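Alginate lyase AlgAT5 (Defluviitalea, PDB 5ZQI) is an alginate lyase of polysaccharide lyase family 7, which probably cleaves the glycosidic bonds of alginate by beta-elimination. Local coordinates at residues I151-G164 with V173-V185. Numbering follows the deposited sequence.
Sequences ITHLPEVKDHVVVG and VIMIRLEGNHLFV. With SO4 (sulfate ion), chain B.
Val161 and Leu178 form an antiparallel hydrogen-bonded pair at the middle of the ladder between strands 160-164 and 174-179, exchanging N-H...O bonds both ways, with Leu178 N 2.9 Å from Val161 O. The ladder runs on through Val163 N to Ile176 O and Ile176 N to Gly164 O, and at the other end Gly180 N, in the type II' turn Glu179-His182, bonds Asp159 O. On the face bearing His160, Val162, Arg177 and Glu179, Glu179 CG sits over the centre of the His160 ring as a CH-pi contact, 3.6 Å from the centroid. The carboxylate beyond it lies nearly parallel to the ring (13°), with OE2 over the CE1 side. Lys158 CG lies against the opposite ring face, offset toward the rim. His160 ND1 accepts two N-H donors, Arg177 NH2 at 3.2 Å and Lys158 NZ at 3.0 Å; the first is tilted 32° from the ring plane, the second stands farther out. Both donors also bind sulfate O4, NH2 at 2.7 Å and NZ, brought in by the bend at the end of its chain (chi4 -59°), at 2.8 Å. Arg177 NE makes a salt bridge to Glu179 OE2 at 2.8 Å and NH1 one to Glu186, fixing the guanidinium's rotation so that NH2 is directed to ND1 and the sulfate. Tyr118 OH also bonds this ion, probably from the crystallisation liquor. Farther along, Met175 CE packs on Val162 CG2. The opposite face, with Val161 and Leu178, is apolar: Ile151 CD1 meets Leu178 CD2 at 3.6 Å, and Leu154, its side chain at about a right angle to that of Leu178, sets CD2 against the same methyl. Hairpin 160-167/172-179 thus packs on strand 142-153 of the second sheet, in the beta-sandwich characteristic of PL7 lyases.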
ATOM      1  N   ILE A 151       1.876  -9.750   5.495  1.00  7.93           N
ATOM      2  CA  ILE A 151       0.623  -9.297   6.097  1.00  7.77           C
ATOM      3  C   ILE A 151       0.424 -10.063   7.398  1.00  8.42           C
ATOM      4  O   ILE A 151       0.543 -11.297   7.416  1.00 10.91           O
ATOM      5  CB  ILE A 151      -0.560  -9.492   5.140  1.00  8.63           C
ATOM      6  CG1 ILE A 151      -0.292  -8.802   3.797  1.00 12.00           C
ATOM      7  CG2 ILE A 151      -1.859  -9.001   5.821  1.00  9.23           C
ATOM      8  CD1 ILE A 151      -1.205  -9.303   2.659  1.00 15.28           C
ATOM      9  N   THR A 152       0.168  -9.346   8.502  1.00  8.86           N
ATOM     10  CA  THR A 152       0.187  -9.977   9.817  1.00 10.54           C
ATOM     11  C   THR A 152      -1.152 -10.030  10.541  1.00  9.40           C
ATOM     12  O   THR A 152      -1.276 -10.803  11.500  1.00 13.30           O
ATOM     13  CB  THR A 152       1.203  -9.292  10.741  1.00 10.32           C
ATOM     14  OG1 THR A 152       0.932  -7.887  10.817  1.00 13.35           O
ATOM     15  CG2 THR A 152       2.627  -9.469  10.215  1.00 14.66           C
ATOM     16  N   HIS A 153      -2.156  -9.270  10.107  1.00  9.83           N
ATOM     17  CA  HIS A 153      -3.419  -9.258  10.834  1.00  9.58           C
ATOM     18  C   HIS A 153      -4.507  -8.761   9.896  1.00  9.01           C
ATOM     19  O   HIS A 153      -4.269  -7.903   9.042  1.00  8.38           O
ATOM     20  CB  HIS A 153      -3.332  -8.369  12.084  1.00 10.92           C
ATOM     21  CG  HIS A 153      -4.361  -8.670  13.130  1.00 12.32           C
ATOM     22  ND1 HIS A 153      -4.140  -9.539  14.180  1.00 19.15           N
ATOM     23  CD2 HIS A 153      -5.599  -8.162  13.318  1.00 10.43           C
ATOM     24  CE1 HIS A 153      -5.216  -9.581  14.946  1.00 15.57           C
ATOM     25  NE2 HIS A 153      -6.123  -8.770  14.433  1.00 16.24           N
ATOM     26  N   LEU A 154      -5.709  -9.314  10.070  1.00 10.47           N
ATOM     27  CA  LEU A 154      -6.888  -9.018   9.269  1.00 10.71           C
ATOM     28  C   LEU A 154      -8.062  -8.718  10.173  1.00 10.07           C
ATOM     29  O   LEU A 154      -8.155  -9.251  11.281  1.00 11.67           O
ATOM     30  CB  LEU A 154      -7.276 -10.198   8.357  1.00 11.76           C
ATOM     31  CG  LEU A 154      -6.256 -10.598   7.285  1.00  9.85           C
ATOM     32  CD1 LEU A 154      -6.752 -11.867   6.602  1.00 12.25           C
ATOM     33  CD2 LEU A 154      -6.028  -9.488   6.307  1.00 11.82           C
ATOM     34  N   PRO A 155      -9.016  -7.889   9.739  1.00 10.02           N
ATOM     35  CA  PRO A 155     -10.274  -7.775  10.489  1.00 10.79           C
ATOM     36  C   PRO A 155     -10.959  -9.134  10.594  1.00 12.77           C
ATOM     37  O   PRO A 155     -10.771 -10.014   9.747  1.00 12.25           O
ATOM     38  CB  PRO A 155     -11.095  -6.779   9.662  1.00 10.65           C
ATOM     39  CG  PRO A 155     -10.057  -5.955   8.916  1.00 11.32           C
ATOM     40  CD  PRO A 155      -8.975  -6.984   8.574  1.00 10.42           C
ATOM     41  N   GLU A 156     -11.744  -9.305  11.654  1.00 12.80           N
ATOM     42  CA  GLU A 156     -12.383 -10.599  11.888  1.00 13.86           C
ATOM     43  C   GLU A 156     -13.570 -10.843  10.956  1.00 16.66           C
ATOM     44  O   GLU A 156     -13.772 -11.970  10.490  1.00 18.47           O
ATOM     45  CB  GLU A 156     -12.817 -10.736  13.345  1.00 19.30           C
ATOM     46  CG  GLU A 156     -13.392  -9.508  14.017  1.00 44.85           C
ATOM     47  CD  GLU A 156     -13.253  -9.635  15.532  1.00 54.00           C
ATOM     48  OE1 GLU A 156     -12.791  -8.666  16.193  1.00 36.44           O
ATOM     49  OE2 GLU A 156     -13.558 -10.725  16.080  1.00 47.50           O
ATOM     50  N   VAL A 157     -14.367  -9.821  10.663  1.00 13.88           N
ATOM     51  CA  VAL A 157     -15.605 -10.056   9.914  1.00 14.83           C
ATOM     52  C   VAL A 157     -15.353  -9.933   8.415  1.00 14.82           C
ATOM     53  O   VAL A 157     -15.529 -10.909   7.671  1.00 18.28           O
ATOM     54  CB  VAL A 157     -16.728  -9.108  10.384  1.00 15.25           C
ATOM     55  CG1 VAL A 157     -18.030  -9.382   9.623  1.00 17.70           C
ATOM     56  CG2 VAL A 157     -16.943  -9.272  11.870  1.00 17.11           C
ATOM     57  N   LYS A 158     -14.958  -8.746   7.952  1.00 13.20           N
ATOM     58  CA  LYS A 158     -14.586  -8.524   6.545  1.00 12.61           C
ATOM     59  C   LYS A 158     -13.059  -8.546   6.511  1.00 11.59           C
ATOM     60  O   LYS A 158     -12.383  -7.517   6.678  1.00 10.90           O
ATOM     61  CB  LYS A 158     -15.184  -7.224   6.033  1.00 13.87           C
ATOM     62  CG  LYS A 158     -15.091  -7.040   4.526  1.00 12.26           C
ATOM     63  CD  LYS A 158     -15.950  -5.859   4.096  1.00 12.57           C
ATOM     64  CE  LYS A 158     -15.904  -5.600   2.602  1.00 12.41           C
ATOM     65  NZ  LYS A 158     -14.545  -5.331   2.086  1.00 14.67           N
ATOM     66  N   ASP A 159     -12.506  -9.739   6.296  1.00 14.74           N
ATOM     67  CA  ASP A 159     -11.075  -9.983   6.474  1.00 11.62           C
ATOM     68  C   ASP A 159     -10.289  -9.621   5.216  1.00 11.48           C
ATOM     69  O   ASP A 159      -9.624 -10.458   4.576  1.00 11.15           O
ATOM     70  CB  ASP A 159     -10.851 -11.433   6.898  1.00 12.89           C
ATOM     71  CG  ASP A 159     -11.426 -12.451   5.928  1.00 15.48           C
ATOM     72  OD1 ASP A 159     -12.369 -12.162   5.184  1.00 18.00           O
ATOM     73  OD2 ASP A 159     -10.925 -13.591   5.958  1.00 18.36           O
ATOM     74  N   HIS A 160     -10.381  -8.326   4.884  1.00  9.87           N
ATOM     75  CA  HIS A 160      -9.916  -7.786   3.615  1.00  9.21           C
ATOM     76  C   HIS A 160      -8.967  -6.616   3.824  1.00 10.34           C
ATOM     77  O   HIS A 160      -9.315  -5.652   4.510  1.00  9.99           O
ATOM     78  CB  HIS A 160     -11.082  -7.266   2.752  1.00 10.42           C
ATOM     79  CG  HIS A 160     -12.104  -8.285   2.355  1.00 10.56           C
ATOM     80  ND1 HIS A 160     -13.143  -7.958   1.513  1.00 12.24           N
ATOM     81  CD2 HIS A 160     -12.262  -9.596   2.658  1.00 11.21           C
ATOM     82  CE1 HIS A 160     -13.895  -9.029   1.313  1.00 12.07           C
ATOM     83  NE2 HIS A 160     -13.371 -10.043   1.980  1.00 13.60           N
ATOM     84  N   VAL A 161      -7.796  -6.669   3.179  1.00  7.86           N
ATOM     85  CA  VAL A 161      -6.858  -5.548   3.215  1.00  7.19           C
ATOM     86  C   VAL A 161      -6.231  -5.337   1.844  1.00  6.83           C
ATOM     87  O   VAL A 161      -6.169  -6.242   1.009  1.00  8.09           O
ATOM     88  CB  VAL A 161      -5.732  -5.730   4.269  1.00  7.00           C
ATOM     89  CG1 VAL A 161      -6.313  -5.849   5.679  1.00  8.80           C
ATOM     90  CG2 VAL A 161      -4.834  -6.913   3.883  1.00  8.59           C
ATOM     91  N   VAL A 162      -5.726  -4.109   1.643  1.00  6.78           N
ATOM     92  CA  VAL A 162      -5.003  -3.714   0.431  1.00  6.31           C
ATOM     93  C   VAL A 162      -3.616  -3.255   0.848  1.00  5.75           C
ATOM     94  O   VAL A 162      -3.479  -2.431   1.760  1.00  6.59           O
ATOM     95  CB  VAL A 162      -5.759  -2.613  -0.337  1.00  6.08           C
ATOM     96  CG1 VAL A 162      -4.868  -1.933  -1.386  1.00  7.87           C
ATOM     97  CG2 VAL A 162      -7.020  -3.180  -1.027  1.00  8.70           C
ATOM     98  N   VAL A 163      -2.600  -3.741   0.142  1.00  6.04           N
ATOM     99  CA  VAL A 163      -1.195  -3.574   0.484  1.00  6.89           C
ATOM    100  C   VAL A 163      -0.376  -3.281  -0.771  1.00 10.99           C
ATOM    101  O   VAL A 163       0.534  -4.023  -1.158  1.00 11.68           O
ATOM    102  CB  VAL A 163      -0.695  -4.830   1.208  1.00  6.47           C
ATOM    103  CG1 VAL A 163      -1.422  -4.969   2.567  1.00  9.19           C
ATOM    104  CG2 VAL A 163      -0.828  -6.083   0.375  1.00 11.37           C
ATOM    105  N   GLY A 164      -0.726  -2.211  -1.436  1.00  7.46           N
ATOM    106  CA  GLY A 164      -0.046  -1.776  -2.639  1.00  6.53           C
ATOM    107  C   GLY A 164      -1.054  -1.365  -3.684  1.00  6.52           C
ATOM    108  O   GLY A 164      -2.038  -2.078  -3.945  1.00  6.78           O
ATOM    109  N   VAL A 173      -6.323   2.109  -9.795  1.00  8.21           N
ATOM    110  CA  VAL A 173      -6.095   1.500 -11.099  1.00  8.86           C
ATOM    111  C   VAL A 173      -5.905   0.001 -10.890  1.00  8.40           C
ATOM    112  O   VAL A 173      -6.647  -0.811 -11.454  1.00 12.29           O
ATOM    113  CB  VAL A 173      -4.897   2.161 -11.790  1.00  9.86           C
ATOM    114  CG1 VAL A 173      -4.621   1.467 -13.139  1.00 12.14           C
ATOM    115  CG2 VAL A 173      -5.141   3.654 -12.066  1.00 11.27           C
ATOM    116  N   ILE A 174      -4.955  -0.380 -10.046  1.00  8.19           N
ATOM    117  CA  ILE A 174      -4.919  -1.738  -9.510  1.00  8.98           C
ATOM    118  C   ILE A 174      -4.609  -1.683  -8.019  1.00  7.31           C
ATOM    119  O   ILE A 174      -4.007  -0.733  -7.515  1.00  7.12           O
ATOM    120  CB  ILE A 174      -3.906  -2.668 -10.223  1.00 10.97           C
ATOM    121  CG1 ILE A 174      -2.480  -2.173 -10.046  1.00 10.72           C
ATOM    122  CG2 ILE A 174      -4.263  -2.873 -11.681  1.00 13.22           C
ATOM    123  CD1 ILE A 174      -1.431  -3.291 -10.227  1.00 14.79           C
ATOM    124  N   MET A 175      -5.023  -2.741  -7.312  1.00  7.88           N
ATOM    125  CA  MET A 175      -4.712  -2.916  -5.908  1.00  8.27           C
ATOM    126  C   MET A 175      -4.268  -4.351  -5.634  1.00  8.89           C
ATOM    127  O   MET A 175      -4.800  -5.306  -6.215  1.00  9.43           O
ATOM    128  CB  MET A 175      -5.905  -2.583  -4.987  1.00  9.34           C
ATOM    129  CG  MET A 175      -6.473  -1.180  -5.198  1.00  9.97           C
ATOM    130  SD  MET A 175      -7.545  -0.586  -3.892  1.00 13.03           S
ATOM    131  CE  MET A 175      -8.824  -1.823  -4.009  1.00 13.39           C
ATOM    132  N   ILE A 176      -3.281  -4.485  -4.753  1.00  6.43           N
ATOM    133  CA  ILE A 176      -2.845  -5.773  -4.229  1.00  6.43           C
ATOM    134  C   ILE A 176      -3.698  -6.070  -3.004  1.00  7.05           C
ATOM    135  O   ILE A 176      -3.585  -5.391  -1.987  1.00  7.12           O
ATOM    136  CB  ILE A 176      -1.350  -5.755  -3.897  1.00  7.47           C
ATOM    137  CG1 ILE A 176      -0.532  -5.210  -5.078  1.00  7.93           C
ATOM    138  CG2 ILE A 176      -0.871  -7.172  -3.492  1.00  9.04           C
ATOM    139  CD1 ILE A 176      -0.680  -5.957  -6.402  1.00 11.73           C
ATOM    140  N   ARG A 177      -4.519  -7.112  -3.084  1.00  7.14           N
ATOM    141  CA  ARG A 177      -5.606  -7.326  -2.138  1.00  7.48           C
ATOM    142  C   ARG A 177      -5.510  -8.724  -1.544  1.00  7.96           C
ATOM    143  O   ARG A 177      -5.320  -9.708  -2.268  1.00  9.21           O
ATOM    144  CB  ARG A 177      -6.938  -7.139  -2.843  1.00  9.29           C
ATOM    145  CG  ARG A 177      -8.149  -7.118  -1.930  1.00  9.11           C
ATOM    146  CD  ARG A 177      -9.388  -6.598  -2.711  1.00 11.93           C
ATOM    147  NE  ARG A 177     -10.565  -6.646  -1.847  1.00 11.75           N
ATOM    148  CZ  ARG A 177     -11.347  -5.620  -1.544  1.00 10.89           C
ATOM    149  NH1 ARG A 177     -11.170  -4.452  -2.122  1.00 12.94           N
ATOM    150  NH2 ARG A 177     -12.344  -5.804  -0.708  1.00 11.79           N
ATOM    151  N   LEU A 178      -5.689  -8.812  -0.232  1.00  8.66           N
ATOM    152  CA  LEU A 178      -5.796 -10.085   0.479  1.00  8.50           C
ATOM    153  C   LEU A 178      -7.191 -10.186   1.074  1.00  9.00           C
ATOM    154  O   LEU A 178      -7.621  -9.288   1.800  1.00  9.32           O
ATOM    155  CB  LEU A 178      -4.744 -10.209   1.568  1.00  9.29           C
ATOM    156  CG  LEU A 178      -4.767 -11.569   2.270  1.00  8.98           C
ATOM    157  CD1 LEU A 178      -4.282 -12.720   1.419  1.00  9.80           C
ATOM    158  CD2 LEU A 178      -3.940 -11.467   3.573  1.00 10.98           C
ATOM    159  N   GLU A 179      -7.886 -11.280   0.777  1.00  9.86           N
ATOM    160  CA  GLU A 179      -9.181 -11.614   1.367  1.00 10.58           C
ATOM    161  C   GLU A 179      -8.964 -12.996   1.982  1.00 11.28           C
ATOM    162  O   GLU A 179      -8.900 -13.990   1.260  1.00 12.82           O
ATOM    163  CB  GLU A 179     -10.298 -11.614   0.327  1.00 11.53           C
ATOM    164  CG  GLU A 179     -10.467 -10.270  -0.341  1.00 10.80           C
ATOM    165  CD  GLU A 179     -11.606 -10.189  -1.298  1.00 11.38           C
ATOM    166  OE1 GLU A 179     -12.148 -11.232  -1.737  1.00 14.50           O
ATOM    167  OE2 GLU A 179     -11.962  -9.049  -1.664  1.00 12.86           O
ATOM    168  N   GLY A 180      -8.828 -13.066   3.287  1.00 14.55           N
ATOM    169  CA  GLY A 180      -8.529 -14.342   3.932  1.00 16.63           C
ATOM    170  C   GLY A 180      -7.185 -14.893   3.482  1.00 16.64           C
ATOM    171  O   GLY A 180      -6.145 -14.238   3.644  1.00 17.53           O
ATOM    172  N   ASN A 181      -7.181 -16.100   2.898  1.00 17.79           N
ATOM    173  CA  ASN A 181      -5.973 -16.702   2.347  1.00 18.15           C
ATOM    174  C   ASN A 181      -5.791 -16.456   0.848  1.00 16.34           C
ATOM    175  O   ASN A 181      -4.875 -17.029   0.247  1.00 16.83           O
ATOM    176  CB  ASN A 181      -5.975 -18.222   2.624  1.00 21.17           C
ATOM    177  CG  ASN A 181      -6.080 -18.553   4.091  1.00 23.60           C
ATOM    178  OD1 ASN A 181      -7.076 -19.128   4.546  1.00 38.52           O
ATOM    179  ND2 ASN A 181      -5.038 -18.229   4.847  1.00 30.06           N
ATOM    180  N   HIS A 182      -6.600 -15.576   0.259  1.00 14.62           N
ATOM    181  CA  HIS A 182      -6.636 -15.316  -1.180  1.00 13.45           C
ATOM    182  C   HIS A 182      -6.006 -13.957  -1.493  1.00 11.50           C
ATOM    183  O   HIS A 182      -6.599 -12.896  -1.248  1.00 10.63           O
ATOM    184  CB  HIS A 182      -8.085 -15.382  -1.668  1.00 13.64           C
ATOM    185  CG  HIS A 182      -8.236 -15.193  -3.140  1.00 14.33           C
ATOM    186  ND1 HIS A 182      -9.436 -14.842  -3.723  1.00 17.33           N
ATOM    187  CD2 HIS A 182      -7.356 -15.370  -4.151  1.00 16.13           C
ATOM    188  CE1 HIS A 182      -9.278 -14.807  -5.035  1.00 16.73           C
ATOM    189  NE2 HIS A 182      -8.026 -15.108  -5.318  1.00 15.45           N
ATOM    190  N   LEU A 183      -4.793 -13.992  -2.064  1.00 11.22           N
ATOM    191  CA  LEU A 183      -4.031 -12.809  -2.449  1.00  9.91           C
ATOM    192  C   LEU A 183      -4.125 -12.654  -3.960  1.00  9.40           C
ATOM    193  O   LEU A 183      -3.783 -13.581  -4.692  1.00 10.17           O
ATOM    194  CB  LEU A 183      -2.587 -12.984  -1.995  1.00 10.84           C
ATOM    195  CG  LEU A 183      -1.691 -11.788  -2.204  1.00  9.63           C
ATOM    196  CD1 LEU A 183      -2.018 -10.619  -1.279  1.00  9.45           C
ATOM    197  CD2 LEU A 183      -0.195 -12.118  -2.032  1.00 10.87           C
ATOM    198  N   PHE A 184      -4.582 -11.483  -4.424  1.00  8.65           N
ATOM    199  CA  PHE A 184      -4.890 -11.292  -5.829  1.00  9.28           C
ATOM    200  C   PHE A 184      -4.763  -9.822  -6.196  1.00 10.05           C
ATOM    201  O   PHE A 184      -4.611  -8.954  -5.340  1.00  8.78           O
ATOM    202  CB  PHE A 184      -6.297 -11.832  -6.172  1.00  9.75           C
ATOM    203  CG  PHE A 184      -7.424 -11.152  -5.451  1.00 10.10           C
ATOM    204  CD1 PHE A 184      -7.830 -11.595  -4.218  1.00 12.63           C
ATOM    205  CD2 PHE A 184      -8.089 -10.079  -6.026  1.00 11.68           C
ATOM    206  CE1 PHE A 184      -8.873 -10.978  -3.544  1.00 12.47           C
ATOM    207  CE2 PHE A 184      -9.136  -9.444  -5.354  1.00 10.07           C
ATOM    208  CZ  PHE A 184      -9.530  -9.907  -4.124  1.00 12.68           C
ATOM    209  N   VAL A 185      -4.756  -9.561  -7.497  1.00  8.75           N
ATOM    210  CA  VAL A 185      -4.755  -8.209  -8.042  1.00  8.94           C
ATOM    211  C   VAL A 185      -6.188  -7.858  -8.392  1.00  9.78           C
ATOM    212  O   VAL A 185      -6.860  -8.617  -9.120  1.00 10.00           O
ATOM    213  CB  VAL A 185      -3.840  -8.075  -9.274  1.00  9.06           C
ATOM    214  CG1 VAL A 185      -3.757  -6.636  -9.699  1.00 11.92           C
ATOM    215  CG2 VAL A 185      -2.498  -8.670  -9.010  1.00  9.43           C
TER
HETATM  216  S   SO4 B 301     -15.513  -3.563  -1.143  1.00 31.57           S
HETATM  217  O1  SO4 B 301     -16.543  -4.601  -1.110  1.00 42.31           O
HETATM  218  O2  SO4 B 301     -15.065  -3.342  -2.518  1.00 38.68           O
HETATM  219  O3  SO4 B 301     -16.046  -2.323  -0.587  1.00 28.25           O
HETATM  220  O4  SO4 B 301     -14.351  -3.983  -0.363  1.00 24.16           O